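Local coordinates for cupin 2, conserved barrel domain protein (Shewanella frigidimarina, PDB 2PFW), which is of unknown function but adopts an RmlC-like cupin barrel related to the KdgF group, so it may act on or bind a small sugar-like ligand, at residues V75-A78 against G79-F82. Numbering follows the deposited sequence.
Sequences VLTA and GDSF
Two hydrogen bonds between Thr-77 and Asp-80 tie the connection between two cupin strands into a compact reversal, a worked example of a side chain reinforcing a backbone turn. The first belongs to the main chain: Asp-80 N donates to Thr-77 O over 3.0 Å, closing a type II beta turn with Ala-78 and Gly-79 at its corners. The second runs the other way, from Thr-77 N to Asp-80 OD2 at 2.9 Å and nearly straight (167°). It reaches the carboxylate oxygen from the anti side, 30° out of the carboxylate plane. With CG turned away from its own carbonyl carbon (chi1 -70°), the acid is directed back across the turn. Thr-77 CG2 lies 3.7 Å from Asp-80 OD2. Gly-79 has a positive phi, where a side chain would collide with the carbonyl of Ala-78. On the strand side of the turn, Leu-76 CB packs against the Asp-80 carboxylate. Leu-76 CD1 meets Phe-82 CD1 at the ring edge, 3.6 Å away, near the ring plane.

Further out, Thr-77 OG1 is hydrogen-bonded to the Glu-64 carboxylate (OE2), and backbone hydrogen bonds join Gly-79 and Asp-80 to Val-60. Asp-80 OD1 accepts from Gly-11 N of the second subunit, whose strand continues the sheet beside Ser-81 and Phe-82. With the carboxylate replaced by an alanine here, Thr-77 N and Gly-11 N of the second subunit would probably lose their acceptor, and the reversal would be less firmly braced. The turn thus carries the chain from strand 72-76 of one sheet to strand 81-84 of the other, and its buried carboxylate, probably stabilised by two backbone N-H donors, links this crossing to the dimer interface.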
loop_
_atom_site.group_PDB
_atom_site.type_symbol
_atom_site.label_atom_id
_atom_site.label_comp_id
_atom_site.label_asym_id
_atom_site.label_seq_id
_atom_site.Cartn_x
_atom_site.Cartn_y
_atom_site.Cartn_z
ATOM N N VAL A 75 17.059 6.701 7.010
ATOM C CA VAL A 75 17.292 5.956 5.775
ATOM C C VAL A 75 16.429 4.693 5.799
ATOM O O VAL A 75 16.515 3.942 6.768
ATOM C CB VAL A 75 18.769 5.578 5.606
ATOM C CG1 VAL A 75 18.971 4.833 4.296
ATOM C CG2 VAL A 75 19.633 6.828 5.679
ATOM N N LEU A 76 15.636 4.495 4.761
ATOM C CA LEU A 76 14.707 3.371 4.713
ATOM C C LEU A 76 15.086 2.418 3.577
ATOM O O LEU A 76 15.485 2.855 2.499
ATOM C CB LEU A 76 13.264 3.832 4.517
ATOM C CG LEU A 76 12.647 4.749 5.573
ATOM C CD1 LEU A 76 11.131 4.774 5.427
ATOM C CD2 LEU A 76 13.042 4.335 6.977
ATOM N N THR A 77 14.931 1.124 3.836
ATOM C CA THR A 77 15.154 0.105 2.810
ATOM C C THR A 77 13.921 -0.780 2.656
ATOM O O THR A 77 12.902 -0.573 3.323
ATOM C CB THR A 77 16.413 -0.717 3.157
ATOM O OG1 THR A 77 16.746 -1.585 2.070
ATOM C CG2 THR A 77 16.173 -1.584 4.376
ATOM N N ALA A 78 14.007 -1.757 1.765
ATOM C CA ALA A 78 12.912 -2.667 1.463
ATOM C C ALA A 78 12.276 -3.228 2.729
ATOM O O ALA A 78 12.956 -3.692 3.646
ATOM C CB ALA A 78 13.405 -3.793 0.563
ATOM N N GLY A 79 10.945 -3.161 2.791
ATOM C CA GLY A 79 10.179 -3.669 3.916
ATOM C C GLY A 79 9.874 -2.606 4.952
ATOM O O GLY A 79 9.159 -2.848 5.927
ATOM N N ASP A 80 10.411 -1.398 4.784
ATOM C CA ASP A 80 10.197 -0.352 5.780
ATOM C C ASP A 80 9.029 0.525 5.332
ATOM O O ASP A 80 8.637 0.500 4.164
ATOM C CB ASP A 80 11.426 0.517 5.983
ATOM C CG ASP A 80 12.614 -0.111 6.658
ATOM O OD1 ASP A 80 12.485 -1.032 7.487
ATOM O OD2 ASP A 80 13.742 0.354 6.364
ATOM N N SER A 81 8.474 1.318 6.246
ATOM C CA SER A 81 7.407 2.226 5.816
ATOM C C SER A 81 7.441 3.553 6.569
ATOM O O SER A 81 8.061 3.680 7.625
ATOM C CB SER A 81 6.045 1.541 6.009
ATOM O OG SER A 81 5.924 1.101 7.347
ATOM N N PHE A 82 6.752 4.561 6.030
ATOM C CA PHE A 82 6.528 5.785 6.801
ATOM C C PHE A 82 5.076 6.258 6.657
ATOM O O PHE A 82 4.388 5.880 5.715
ATOM C CB PHE A 82 7.465 6.908 6.389
ATOM C CG PHE A 82 7.514 7.263 4.924
ATOM C CD1 PHE A 82 8.310 6.533 4.050
ATOM C CD2 PHE A 82 6.784 8.321 4.415
ATOM C CE1 PHE A 82 8.364 6.863 2.713
ATOM C CE2 PHE A 82 6.832 8.650 3.077
ATOM C CZ PHE A 82 7.625 7.920 2.213
#